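Local coordinates for EvdO1 (Micromonospora carbonacea, PDB 4XBZ), which probably catalyses an oxidative cyclisation in orthosomycin antibiotic biosynthesis as a metal-dependent oxygenase related to phytanoyl-CoA dioxygenase, at residues A[107-112]-A[141-146]; A[178-183]-A[256-261]; A[120-125]-A[286-291]; A[275-280]-A[326-331]. All blocks are in the same frame, centred on the assembly; numbering follows the deposited sequence.

Contact 1 of 4, residues A[107-112]-A[141-146]; sequences RIEYVV and PTWDSM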
loop_
_atom_site.group_PDB
_atom_site.type_symbol
_atom_site.label_atom_id
_atom_site.label_comp_id
_atom_site.label_asym_id
_atom_site.label_seq_id
_atom_site.Cartn_x
_atom_site.Cartn_y
_atom_site.Cartn_z
ATOM N N ARG A 107 13.532 -0.862 26.802
ATOM C CA ARG A 107 12.271 -1.077 26.104
ATOM C C ARG A 107 11.237 -1.745 26.991
ATOM O O ARG A 107 11.523 -2.722 27.687
ATOM C CB ARG A 107 12.504 -1.912 24.838
ATOM C CG ARG A 107 11.280 -2.151 23.954
ATOM C CD ARG A 107 11.668 -3.017 22.751
ATOM N NE ARG A 107 10.517 -3.609 22.063
ATOM C CZ ARG A 107 10.270 -3.506 20.751
ATOM N NH1 ARG A 107 11.088 -2.806 19.966
ATOM N NH2 ARG A 107 9.193 -4.086 20.220
ATOM N N ILE A 108 10.025 -1.208 26.950
ATOM C CA ILE A 108 8.882 -1.803 27.640
ATOM C C ILE A 108 7.846 -2.299 26.602
ATOM O O ILE A 108 7.434 -1.545 25.730
ATOM C CB ILE A 108 8.247 -0.783 28.628
ATOM C CG1 ILE A 108 9.253 -0.421 29.720
ATOM C CG2 ILE A 108 6.982 -1.324 29.258
ATOM C CD1 ILE A 108 8.960 0.872 30.410
ATOM N N GLU A 109 7.444 -3.571 26.691
ATOM C CA GLU A 109 6.450 -4.130 25.759
ATOM C C GLU A 109 5.031 -4.042 26.289
ATOM O O GLU A 109 4.801 -4.097 27.506
ATOM C CB GLU A 109 6.743 -5.595 25.437
ATOM C CG GLU A 109 8.094 -5.858 24.797
ATOM C CD GLU A 109 8.117 -5.658 23.294
ATOM O OE1 GLU A 109 7.054 -5.451 22.665
ATOM O OE2 GLU A 109 9.233 -5.720 22.745
ATOM N N TYR A 110 4.089 -3.950 25.349
ATOM C CA TYR A 110 2.651 -3.957 25.627
ATOM C C TYR A 110 2.280 -2.732 26.453
ATOM O O TYR A 110 1.561 -2.823 27.452
ATOM C CB TYR A 110 2.231 -5.261 26.324
ATOM C CG TYR A 110 2.814 -6.475 25.649
ATOM C CD1 TYR A 110 2.441 -6.805 24.346
ATOM C CD2 TYR A 110 3.760 -7.269 26.287
ATOM C CE1 TYR A 110 2.989 -7.906 23.697
ATOM C CE2 TYR A 110 4.317 -8.377 25.653
ATOM C CZ TYR A 110 3.926 -8.688 24.348
ATOM O OH TYR A 110 4.462 -9.778 23.695
ATOM N N VAL A 111 2.779 -1.582 26.006
ATOM C CA VAL A 111 2.530 -0.313 26.675
ATOM C C VAL A 111 1.098 0.132 26.441
ATOM O O VAL A 111 0.588 0.983 27.161
ATOM C CB VAL A 111 3.491 0.783 26.185
ATOM C CG1 VAL A 111 4.939 0.394 26.474
ATOM C CG2 VAL A 111 3.294 1.012 24.704
ATOM N N VAL A 112 0.454 -0.437 25.426
ATOM C CA VAL A 112 -0.948 -0.135 25.160
ATOM C C VAL A 112 -1.839 -0.761 26.248
ATOM O O VAL A 112 -2.848 -0.192 26.652
ATOM C CB VAL A 112 -1.365 -0.635 23.750
ATOM C CG1 VAL A 112 -2.819 -1.098 23.727
ATOM C CG2 VAL A 112 -1.086 0.438 22.695
ATOM N N PRO A 141 -2.931 -4.157 14.292
ATOM C CA PRO A 141 -1.781 -3.782 15.127
ATOM C C PRO A 141 -1.040 -5.010 15.673
ATOM O O PRO A 141 -1.686 -5.949 16.139
ATOM C CB PRO A 141 -2.427 -2.985 16.260
ATOM C CG PRO A 141 -3.822 -3.621 16.397
ATOM C CD PRO A 141 -4.221 -3.946 14.979
ATOM N N THR A 142 0.287 -5.021 15.617
ATOM C CA THR A 142 1.017 -6.189 16.083
ATOM C C THR A 142 1.854 -5.837 17.309
ATOM O O THR A 142 1.325 -5.743 18.414
ATOM C CB THR A 142 1.907 -6.801 14.963
ATOM O OG1 THR A 142 2.773 -5.797 14.432
ATOM C CG2 THR A 142 1.036 -7.384 13.803
ATOM N N TRP A 143 3.153 -5.660 17.123
ATOM C CA TRP A 143 4.008 -5.183 18.187
ATOM C C TRP A 143 3.582 -3.794 18.630
ATOM O O TRP A 143 3.219 -2.950 17.802
ATOM C CB TRP A 143 5.482 -5.188 17.741
ATOM C CG TRP A 143 6.127 -6.560 17.824
ATOM C CD1 TRP A 143 6.911 -7.046 18.852
ATOM C CD2 TRP A 143 6.029 -7.630 16.866
ATOM N NE1 TRP A 143 7.300 -8.340 18.582
ATOM C CE2 TRP A 143 6.775 -8.721 17.373
ATOM C CE3 TRP A 143 5.394 -7.768 15.625
ATOM C CZ2 TRP A 143 6.901 -9.927 16.681
ATOM C CZ3 TRP A 143 5.516 -8.974 14.939
ATOM C CH2 TRP A 143 6.263 -10.038 15.470
ATOM N N ASP A 144 3.589 -3.570 19.942
ATOM C CA ASP A 144 3.423 -2.231 20.499
ATOM C C ASP A 144 4.368 -2.088 21.698
ATOM O O ASP A 144 4.434 -2.957 22.570
ATOM C CB ASP A 144 1.951 -1.947 20.875
ATOM C CG ASP A 144 1.529 -2.554 22.226
ATOM O OD1 ASP A 144 1.814 -1.930 23.273
ATOM O OD2 ASP A 144 0.884 -3.636 22.246
ATOM N N SER A 145 5.123 -1.000 21.734
ATOM C CA SER A 145 6.156 -0.856 22.758
ATOM C C SER A 145 6.638 0.577 22.880
ATOM O O SER A 145 6.333 1.412 22.038
ATOM C CB SER A 145 7.353 -1.766 22.444
ATOM O OG SER A 145 7.927 -1.445 21.184
ATOM N N MET A 146 7.398 0.852 23.932
ATOM C CA MET A 146 8.114 2.103 24.012
ATOM C C MET A 146 9.597 1.815 24.098
ATOM O O MET A 146 10.029 0.926 24.846
ATOM C CB MET A 146 7.654 2.933 25.196
ATOM C CG MET A 146 8.222 4.341 25.180
ATOM S SD MET A 146 7.621 5.320 26.565
ATOM C CE MET A 146 8.290 4.378 27.925
HETATM O O HOH W 1 4.311 -6.278 21.387
#
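Ile108 and Met146 form a hydrogen-bonded antiparallel pair, each N giving a bond to the other's O at 3.0 Å. The short strand segments diverge from strict antiparallel, with 140° between their directions. Glu109 and Ser145 follow as a non-hydrogen-bonded pair, and Tyr110 N then reaches Asp144 O at 3.0 Å just where the first strand turns into helix 111-114. Past the strand end the Asp144 side chain takes over from its backbone: with CG placed between its own N and carbonyl carbon (chi1 80°), OD1 accepts from Val112 N at 3.0 Å, the donor standing above the carboxylate plane. These strands are neighbours in the larger sheet of the double-stranded beta-helix that defines this oxygenase superfamily. On the face bearing Glu109 and Ser145, the extended Arg107 chain lays its guanidinium over Ser145 OG, 3.1 Å from NH2 but badly angled for a hydrogen bond. Its NE forms a salt bridge with Glu109 OE2 at 2.6 Å, and NH1 is hydrogen-bonded to a glycerol, probably from the crystallisation liquor; the Arg107 side chain lies about 7 Å from the nickel ion. With an alanine here, the Glu109 carboxylate is likely to lose its cationic mate, and the Ser145 hydroxyl the group lying over it. A water joins Glu109 OE1 to Asp144 N, and on the reverse face Val111 CG1 packs against Met146 CB at 3.9 Å.

Contact 2 of 4, residues A[178-183]-A[256-261]; sequences VIDAGI and VIYFEY
A chi1 of -168° turns the Glu260 chain away from its own backbone N and, extended beyond CG, it runs across the neighbouring strand: CG lies 3.3 Å from Ile179 O, and the carboxylate ends beside Val178, OE2 3.7 Å from CG1. Tyr258 swings its CG beside its own N (chi1 -73°), which sets the ring against Gly182, CD1 3.7 Å from the glycine CA. A beta carbon on Gly182 would fall only 3.0 Å from Tyr258 CE1, so the close fit depends on the missing side chain. Val256 CG1 rests on a face of the same ring, offset toward its rim. Beneath these side chains the strands pair in regular antiparallel fashion, Ile179, Ala181 and Ile183 each exchanging two backbone hydrogen bonds with Tyr261, Phe259 and Ile257 in turn; that from Ala181 N to Phe259 O is the shortest at 2.7 Å. The two strands are central in the larger sheet of the double-stranded beta-helix, whose surfaces differ in character. On one, Ile183 CD1 meets Phe259 CE2 at 4.2 Å and Ala181 CB approaches the edge of the Tyr261 ring, in an apolar layer where Ile179, Phe259 and Tyr261 pack on helix 125-134. The other carries Glu260 and Asp180, whose side chain is about 5 Å from the nickel but not a ligand; it lies beside Asp162, which ligates the metal with His160 and His244. Asp180 OD1 and Glu260 OE2 stay 5.0 Å apart. Glu260 OE1 takes a hydrogen bond from Thr142 OG1 and a salt bridge from Arg262, which would probably stabilise a negative charge on this buried carboxylate.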
loop_
_atom_site.group_PDB
_atom_site.type_symbol
_atom_site.label_atom_id
_atom_site.label_comp_id
_atom_site.label_asym_id
_atom_site.label_seq_id
_atom_site.Cartn_x
_atom_site.Cartn_y
_atom_site.Cartn_z
ATOM N N VAL A 178 4.185 -3.771 5.767
ATOM C CA VAL A 178 4.525 -4.005 7.161
ATOM C C VAL A 178 5.311 -2.803 7.675
ATOM O O VAL A 178 6.418 -2.521 7.220
ATOM C CB VAL A 178 5.349 -5.293 7.347
ATOM C CG1 VAL A 178 5.690 -5.495 8.811
ATOM C CG2 VAL A 178 4.582 -6.489 6.783
ATOM N N ILE A 179 4.724 -2.089 8.623
ATOM C CA ILE A 179 5.171 -0.744 8.941
ATOM C C ILE A 179 5.301 -0.508 10.452
ATOM O O ILE A 179 4.414 -0.862 11.235
ATOM C CB ILE A 179 4.201 0.303 8.345
ATOM C CG1 ILE A 179 4.034 0.098 6.834
ATOM C CG2 ILE A 179 4.663 1.732 8.678
ATOM C CD1 ILE A 179 3.129 1.121 6.177
ATOM N N ASP A 180 6.430 0.086 10.825
ATOM C CA ASP A 180 6.655 0.667 12.146
ATOM C C ASP A 180 6.219 2.128 12.205
ATOM O O ASP A 180 6.700 2.950 11.426
ATOM C CB ASP A 180 8.132 0.595 12.504
ATOM C CG ASP A 180 8.451 -0.557 13.391
ATOM O OD1 ASP A 180 7.588 -0.913 14.220
ATOM O OD2 ASP A 180 9.561 -1.105 13.254
ATOM N N ALA A 181 5.317 2.457 13.122
ATOM C CA ALA A 181 5.004 3.853 13.384
ATOM C C ALA A 181 5.682 4.266 14.681
ATOM O O ALA A 181 5.386 3.716 15.751
ATOM C CB ALA A 181 3.520 4.074 13.463
ATOM N N GLY A 182 6.603 5.219 14.573
ATOM C CA GLY A 182 7.366 5.695 15.712
ATOM C C GLY A 182 6.853 7.053 16.115
ATOM O O GLY A 182 7.013 8.023 15.375
ATOM N N ILE A 183 6.206 7.116 17.274
ATOM C CA ILE A 183 5.675 8.376 17.781
ATOM C C ILE A 183 6.628 8.959 18.837
ATOM O O ILE A 183 6.926 8.333 19.856
ATOM C CB ILE A 183 4.277 8.169 18.339
ATOM C CG1 ILE A 183 3.431 7.487 17.267
ATOM C CG2 ILE A 183 3.661 9.489 18.765
ATOM C CD1 ILE A 183 2.007 7.198 17.675
ATOM N N VAL A 256 10.605 6.860 22.295
ATOM C CA VAL A 256 9.741 6.654 21.140
ATOM C C VAL A 256 8.766 5.496 21.375
ATOM O O VAL A 256 9.173 4.407 21.778
ATOM C CB VAL A 256 10.553 6.361 19.859
ATOM C CG1 VAL A 256 9.605 6.107 18.674
ATOM C CG2 VAL A 256 11.502 7.506 19.540
ATOM N N ILE A 257 7.484 5.745 21.124
ATOM C CA ILE A 257 6.461 4.709 21.167
ATOM C C ILE A 257 6.270 4.121 19.769
ATOM O O ILE A 257 5.947 4.860 18.836
ATOM C CB ILE A 257 5.118 5.266 21.685
ATOM C CG1 ILE A 257 5.174 5.476 23.193
ATOM C CG2 ILE A 257 3.966 4.329 21.362
ATOM C CD1 ILE A 257 3.949 6.173 23.735
ATOM N N TYR A 258 6.495 2.809 19.634
ATOM C CA TYR A 258 6.414 2.111 18.345
ATOM C C TYR A 258 5.193 1.214 18.267
ATOM O O TYR A 258 5.029 0.293 19.074
ATOM C CB TYR A 258 7.659 1.244 18.071
ATOM C CG TYR A 258 8.905 2.028 17.715
ATOM C CD1 TYR A 258 9.109 2.512 16.421
ATOM C CD2 TYR A 258 9.884 2.287 18.675
ATOM C CE1 TYR A 258 10.252 3.233 16.089
ATOM C CE2 TYR A 258 11.024 3.016 18.354
ATOM C CZ TYR A 258 11.207 3.491 17.057
ATOM O OH TYR A 258 12.351 4.215 16.744
ATOM N N PHE A 259 4.361 1.490 17.271
ATOM C CA PHE A 259 3.288 0.601 16.828
ATOM C C PHE A 259 3.629 -0.036 15.475
ATOM O O PHE A 259 3.749 0.695 14.493
ATOM C CB PHE A 259 1.981 1.373 16.667
ATOM C CG PHE A 259 1.471 2.016 17.917
ATOM C CD1 PHE A 259 1.837 1.546 19.175
ATOM C CD2 PHE A 259 0.575 3.074 17.831
ATOM C CE1 PHE A 259 1.335 2.149 20.317
ATOM C CE2 PHE A 259 0.074 3.681 18.964
ATOM C CZ PHE A 259 0.449 3.224 20.208
ATOM N N GLU A 260 3.774 -1.361 15.398
ATOM C CA GLU A 260 3.818 -2.029 14.083
ATOM C C GLU A 260 2.430 -2.449 13.591
ATOM O O GLU A 260 1.542 -2.776 14.378
ATOM C CB GLU A 260 4.717 -3.266 14.073
ATOM C CG GLU A 260 4.997 -3.770 12.638
ATOM C CD GLU A 260 5.482 -5.228 12.564
ATOM O OE1 GLU A 260 4.654 -6.170 12.706
ATOM O OE2 GLU A 260 6.693 -5.435 12.341
ATOM N N TYR A 261 2.260 -2.414 12.276
ATOM C CA TYR A 261 1.039 -2.857 11.625
ATOM C C TYR A 261 1.398 -3.811 10.501
ATOM O O TYR A 261 2.455 -3.664 9.897
ATOM C CB TYR A 261 0.256 -1.668 11.083
ATOM C CG TYR A 261 -0.144 -0.667 12.139
ATOM C CD1 TYR A 261 0.691 0.392 12.467
ATOM C CD2 TYR A 261 -1.355 -0.791 12.823
ATOM C CE1 TYR A 261 0.336 1.318 13.428
ATOM C CE2 TYR A 261 -1.721 0.126 13.796
ATOM C CZ TYR A 261 -0.867 1.180 14.095
ATOM O OH TYR A 261 -1.217 2.094 15.059
#

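Contact 3 of 4, residues A[120-125]-A[286-291]; sequences MLAGHP and RSCIQM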
loop_
_atom_site.group_PDB
_atom_site.type_symbol
_atom_site.label_atom_id
_atom_site.label_comp_id
_atom_site.label_asym_id
_atom_site.label_seq_id
_atom_site.Cartn_x
_atom_site.Cartn_y
_atom_site.Cartn_z
ATOM N N MET A 120 -5.461 4.664 23.924
ATOM C CA MET A 120 -6.216 5.641 23.150
ATOM C C MET A 120 -5.386 6.196 21.983
ATOM O O MET A 120 -5.917 6.482 20.901
ATOM C CB MET A 120 -6.705 6.776 24.059
ATOM C CG MET A 120 -7.691 6.308 25.158
ATOM S SD MET A 120 -8.751 7.600 25.872
ATOM C CE MET A 120 -7.532 8.688 26.621
ATOM N N LEU A 121 -4.082 6.344 22.207
ATOM C CA LEU A 121 -3.166 6.737 21.138
ATOM C C LEU A 121 -3.226 5.682 20.032
ATOM O O LEU A 121 -3.161 6.003 18.845
ATOM C CB LEU A 121 -1.732 6.898 21.666
ATOM C CG LEU A 121 -0.610 7.187 20.645
ATOM C CD1 LEU A 121 -0.874 8.473 19.863
ATOM C CD2 LEU A 121 0.756 7.249 21.337
ATOM N N ALA A 122 -3.392 4.424 20.431
ATOM C CA ALA A 122 -3.425 3.329 19.482
ATOM C C ALA A 122 -4.705 3.337 18.651
ATOM O O ALA A 122 -4.804 2.608 17.675
ATOM C CB ALA A 122 -3.250 1.983 20.205
ATOM N N GLY A 123 -5.673 4.170 19.023
ATOM C CA GLY A 123 -6.876 4.349 18.221
ATOM C C GLY A 123 -6.957 5.694 17.519
ATOM O O GLY A 123 -8.005 6.069 16.998
ATOM N N HIS A 124 -5.844 6.428 17.524
ATOM C CA HIS A 124 -5.761 7.764 16.925
ATOM C C HIS A 124 -6.122 7.732 15.442
ATOM O O HIS A 124 -5.411 7.118 14.644
ATOM C CB HIS A 124 -4.351 8.334 17.121
ATOM C CG HIS A 124 -4.216 9.793 16.792
ATOM N ND1 HIS A 124 -4.601 10.328 15.578
ATOM C CD2 HIS A 124 -3.705 10.822 17.510
ATOM C CE1 HIS A 124 -4.342 11.624 15.568
ATOM N NE2 HIS A 124 -3.797 11.949 16.726
ATOM N N PRO A 125 -7.213 8.429 15.069
ATOM C CA PRO A 125 -7.842 8.349 13.745
ATOM C C PRO A 125 -6.971 8.881 12.600
ATOM O O PRO A 125 -7.123 8.384 11.484
ATOM C CB PRO A 125 -9.104 9.202 13.911
ATOM C CG PRO A 125 -8.745 10.189 14.987
ATOM C CD PRO A 125 -7.848 9.451 15.923
ATOM N N ARG A 286 -10.400 -2.294 17.907
ATOM C CA ARG A 286 -11.754 -1.777 18.064
ATOM C C ARG A 286 -11.961 -1.275 19.489
ATOM O O ARG A 286 -12.668 -0.295 19.713
ATOM C CB ARG A 286 -12.793 -2.850 17.704
ATOM C CG ARG A 286 -12.674 -3.348 16.273
ATOM C CD ARG A 286 -13.673 -4.434 15.964
ATOM N NE ARG A 286 -14.921 -3.864 15.490
ATOM C CZ ARG A 286 -16.075 -3.970 16.130
ATOM N NH1 ARG A 286 -16.137 -4.644 17.273
ATOM N NH2 ARG A 286 -17.166 -3.409 15.625
ATOM N N SER A 287 -11.324 -1.938 20.447
ATOM C CA SER A 287 -11.415 -1.503 21.821
ATOM C C SER A 287 -10.743 -0.145 21.995
ATOM O O SER A 287 -11.284 0.725 22.673
ATOM C CB SER A 287 -10.794 -2.528 22.754
ATOM O OG SER A 287 -10.876 -2.065 24.087
ATOM N N CYS A 288 -9.582 0.047 21.369
ATOM C CA CYS A 288 -8.859 1.309 21.520
ATOM C C CYS A 288 -9.590 2.449 20.824
ATOM O O CYS A 288 -9.619 3.581 21.324
ATOM C CB CYS A 288 -7.428 1.202 20.981
ATOM S SG CYS A 288 -6.352 0.047 21.870
ATOM N N ILE A 289 -10.185 2.149 19.674
ATOM C CA ILE A 289 -10.890 3.174 18.926
ATOM C C ILE A 289 -12.068 3.653 19.754
ATOM O O ILE A 289 -12.331 4.854 19.831
ATOM C CB ILE A 289 -11.368 2.672 17.543
ATOM C CG1 ILE A 289 -10.175 2.478 16.606
ATOM C CG2 ILE A 289 -12.323 3.675 16.915
ATOM C CD1 ILE A 289 -10.512 1.840 15.285
ATOM N N GLN A 290 -12.750 2.717 20.403
ATOM C CA GLN A 290 -13.950 3.044 21.166
ATOM C C GLN A 290 -13.663 3.902 22.407
ATOM O O GLN A 290 -14.334 4.908 22.629
ATOM C CB GLN A 290 -14.683 1.767 21.581
ATOM C CG GLN A 290 -16.179 1.968 21.777
ATOM C CD GLN A 290 -16.914 0.660 22.001
ATOM O OE1 GLN A 290 -16.723 -0.008 23.021
ATOM N NE2 GLN A 290 -17.745 0.274 21.034
ATOM N N MET A 291 -12.679 3.526 23.220
ATOM C CA MET A 291 -12.405 4.350 24.389
ATOM C C MET A 291 -11.846 5.724 23.990
ATOM O O MET A 291 -11.994 6.688 24.739
ATOM C CB MET A 291 -11.468 3.646 25.371
ATOM C CG MET A 291 -10.348 2.829 24.769
ATOM S SD MET A 291 -9.496 1.872 26.053
ATOM C CE MET A 291 -8.620 3.180 26.890
#
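Gly123 and Ile289 bring the two backbones together, CA to CA 4.2 Å, where the turn from Leu121 to His124 meets the flank of helix 275-293. This type I turn is closed by a bond from His124 N to Leu121 O. A beta carbon on Gly123 would point at the helix and sit 2.7 Å from Cys288 O, so the absent side chain permits this approach. Cys288 projects toward the turn, its CB 4.0 Å from Gly123 N and its SG against Ala122 CB, while Ile289 lays CG1 beside Gly123 CA. The two methionines meet farther along. Their chains cross at about a right angle, and Met291, with CG between its own N and carbonyl carbon (chi1 38°) and a bend at chi3, delivers CE to Met120 CG at 3.7 Å. Met120 SD, on an extended CB-CG arm, lies 3.6 Å from Met291 O. Ala122 also touches Phe259, linking the long helix through the turn to the central sheet. No hydrogen bond spans the two segments; Arg292 NH1, just past the second, is hydrogen-bonded to Met120 O, and the remainder is held by shape and by the dispersion forces of sulfur and methyl groups.

Contact 4 of 4, residues A[275-280]-A[326-331]; sequences AEYIGL and FAHEEY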
loop_
_atom_site.group_PDB
_atom_site.type_symbol
_atom_site.label_atom_id
_atom_site.label_comp_id
_atom_site.label_asym_id
_atom_site.label_seq_id
_atom_site.Cartn_x
_atom_site.Cartn_y
_atom_site.Cartn_z
ATOM N N ALA A 275 -3.223 -18.074 13.611
ATOM C CA ALA A 275 -4.387 -17.513 12.925
ATOM C C ALA A 275 -5.323 -16.803 13.896
ATOM O O ALA A 275 -6.016 -15.855 13.525
ATOM C CB ALA A 275 -5.144 -18.606 12.164
ATOM N N GLU A 276 -5.318 -17.280 15.137
ATOM C CA GLU A 276 -6.106 -16.725 16.240
ATOM C C GLU A 276 -5.707 -15.287 16.614
ATOM O O GLU A 276 -6.551 -14.469 16.995
ATOM C CB GLU A 276 -5.963 -17.644 17.467
ATOM C CG GLU A 276 -6.735 -17.230 18.712
ATOM C CD GLU A 276 -6.361 -18.071 19.937
ATOM O OE1 GLU A 276 -5.218 -18.577 20.001
ATOM O OE2 GLU A 276 -7.216 -18.235 20.830
ATOM N N TYR A 277 -4.415 -14.992 16.510
ATOM C CA TYR A 277 -3.888 -13.666 16.835
ATOM C C TYR A 277 -4.657 -12.551 16.129
ATOM O O TYR A 277 -4.972 -11.542 16.749
ATOM C CB TYR A 277 -2.401 -13.599 16.482
ATOM C CG TYR A 277 -1.677 -12.304 16.841
ATOM C CD1 TYR A 277 -1.327 -12.015 18.171
ATOM C CD2 TYR A 277 -1.291 -11.399 15.847
ATOM C CE1 TYR A 277 -0.649 -10.864 18.495
ATOM C CE2 TYR A 277 -0.596 -10.234 16.164
ATOM C CZ TYR A 277 -0.277 -9.976 17.489
ATOM O OH TYR A 277 0.395 -8.826 17.810
ATOM N N ILE A 278 -4.989 -12.763 14.853
ATOM C CA ILE A 278 -5.639 -11.743 14.035
ATOM C C ILE A 278 -6.934 -11.217 14.661
ATOM O O ILE A 278 -7.113 -10.010 14.820
ATOM C CB ILE A 278 -5.949 -12.290 12.612
ATOM C CG1 ILE A 278 -4.665 -12.772 11.924
ATOM C CG2 ILE A 278 -6.684 -11.243 11.772
ATOM C CD1 ILE A 278 -4.863 -13.259 10.522
ATOM N N GLY A 279 -7.837 -12.126 15.022
ATOM C CA GLY A 279 -9.094 -11.723 15.624
ATOM C C GLY A 279 -8.912 -10.970 16.931
ATOM O O GLY A 279 -9.636 -10.012 17.203
ATOM N N LEU A 280 -7.937 -11.395 17.736
ATOM C CA LEU A 280 -7.708 -10.779 19.039
ATOM C C LEU A 280 -7.187 -9.346 18.882
ATOM O O LEU A 280 -7.640 -8.428 19.583
ATOM C CB LEU A 280 -6.742 -11.634 19.873
ATOM C CG LEU A 280 -7.272 -13.057 20.110
ATOM C CD1 LEU A 280 -6.219 -14.001 20.695
ATOM C CD2 LEU A 280 -8.514 -13.026 20.981
ATOM N N PHE A 326 -1.273 -9.433 24.317
ATOM C CA PHE A 326 -1.241 -10.767 23.748
ATOM C C PHE A 326 0.160 -11.135 23.372
ATOM O O PHE A 326 0.654 -10.741 22.318
ATOM C CB PHE A 326 -2.158 -10.834 22.546
ATOM C CG PHE A 326 -3.577 -10.690 22.916
ATOM C CD1 PHE A 326 -4.326 -11.811 23.277
ATOM C CD2 PHE A 326 -4.155 -9.435 22.981
ATOM C CE1 PHE A 326 -5.641 -11.682 23.651
ATOM C CE2 PHE A 326 -5.468 -9.296 23.367
ATOM C CZ PHE A 326 -6.220 -10.424 23.699
ATOM N N ALA A 327 0.793 -11.897 24.245
ATOM C CA ALA A 327 2.216 -12.145 24.146
ATOM C C ALA A 327 2.518 -12.965 22.916
ATOM O O ALA A 327 1.994 -14.062 22.749
ATOM C CB ALA A 327 2.734 -12.840 25.397
ATOM N N HIS A 328 3.383 -12.404 22.074
ATOM C CA HIS A 328 3.765 -12.971 20.782
ATOM C C HIS A 328 4.125 -14.460 20.834
ATOM O O HIS A 328 3.752 -15.223 19.941
ATOM C CB HIS A 328 4.941 -12.164 20.201
ATOM C CG HIS A 328 4.620 -10.716 19.962
ATOM N ND1 HIS A 328 3.760 -10.297 18.966
ATOM C CD2 HIS A 328 5.025 -9.594 20.607
ATOM C CE1 HIS A 328 3.652 -8.980 19.006
ATOM N NE2 HIS A 328 4.409 -8.528 19.992
ATOM N N GLU A 329 4.823 -14.882 21.880
ATOM C CA GLU A 329 5.313 -16.259 21.924
ATOM C C GLU A 329 4.164 -17.229 22.172
ATOM O O GLU A 329 4.271 -18.411 21.860
ATOM C CB GLU A 329 6.404 -16.428 22.993
ATOM C CG GLU A 329 5.958 -16.144 24.404
ATOM C CD GLU A 329 6.127 -14.683 24.810
ATOM O OE1 GLU A 329 6.290 -13.807 23.921
ATOM O OE2 GLU A 329 6.110 -14.415 26.034
ATOM N N GLU A 330 3.053 -16.715 22.693
ATOM C CA GLU A 330 1.868 -17.534 22.929
ATOM C C GLU A 330 0.944 -17.613 21.706
ATOM O O GLU A 330 -0.001 -18.405 21.689
ATOM C CB GLU A 330 1.069 -16.998 24.118
ATOM C CG GLU A 330 1.834 -16.904 25.417
ATOM C CD GLU A 330 0.994 -16.303 26.523
ATOM O OE1 GLU A 330 -0.249 -16.414 26.462
ATOM O OE2 GLU A 330 1.575 -15.722 27.455
ATOM N N TYR A 331 1.200 -16.772 20.710
ATOM C CA TYR A 331 0.421 -16.776 19.475
ATOM C C TYR A 331 1.338 -16.804 18.271
ATOM O O TYR A 331 1.178 -16.028 17.336
ATOM C CB TYR A 331 -0.491 -15.560 19.413
ATOM C CG TYR A 331 -1.406 -15.459 20.601
ATOM C CD1 TYR A 331 -2.569 -16.216 20.670
ATOM C CD2 TYR A 331 -1.105 -14.610 21.667
ATOM C CE1 TYR A 331 -3.417 -16.136 21.769
ATOM C CE2 TYR A 331 -1.945 -14.508 22.759
ATOM C CZ TYR A 331 -3.100 -15.280 22.810
ATOM O OH TYR A 331 -3.940 -15.188 23.902
HETATM O O HOH W 2 0.921 -8.521 20.510
#
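Leu280 and Phe326 make the tight half of this contact, where helix 275-293 meets the C-terminal segment 326-331. Leu280 CB stands over a face of the Phe326 ring in a CH-pi contact, 4.0 Å from the centroid and 15° off the ring normal. Its CD1 turns to a second ring and wedges between Phe326 CE1 (3.8 Å) and Tyr331 CE1 (3.7 Å). One leucine thus fills the angle between two aromatic side chains, crossing each at about a right angle. Replacing Phe326 by an alanine is likely to leave Leu280 CB without the ring face beneath it and to open a gap there. Beside this cluster Tyr277, its CG anti to the backbone N (chi1 -176°), packs CD1 against Tyr331 CB and sends its hydroxyl onward to the loop. There the fit gives way to water: one molecule lies in the plane of the Tyr277 ring, 2.8 Å from OH, and donates to Phe326 O at 2.9 Å. Tyr277 OH is also hydrogen-bonded to Lys281 NZ and passes 3.5 Å from His328 CE1, while His328 ND1 is hydrogen-bonded to His273 and its ring stacks on Trp143. The looser side is at Glu276, whose OE1 comes up to the edge of the partly exposed Tyr331 ring, 3.5 Å from CE1, with the carboxylate steeply turned to the ring. Such an approach to ring hydrogens is probably weakly favourable; OE2 has a long, weak ion pair with Arg318. The segments thus join without a direct hydrogen bond, by apolar packing and a single water bridge.

In the fold
Contacts 1 and 2 share the larger sheet, strands 139-147 and 256-263 being neighbours in it, and both are buried and built on backbone hydrogen bonds with polar side chains on the surface nearer the nickel. Contacts 3 and 4 lie farther from the chain centre and use helix 275-293 at different points; neither has a direct hydrogen bond across its segments. Contact 3, only partly buried, relies on sulfur and methyl packing and reaches the sheet where Ala122 and Leu121 meet Phe259 of contact 2. Contact 4, buried though its centre is about 19 Å from that of the chain, is aromatic and water-bridged, and touches contact 1 where Tyr110 OH meets the backbone of His328.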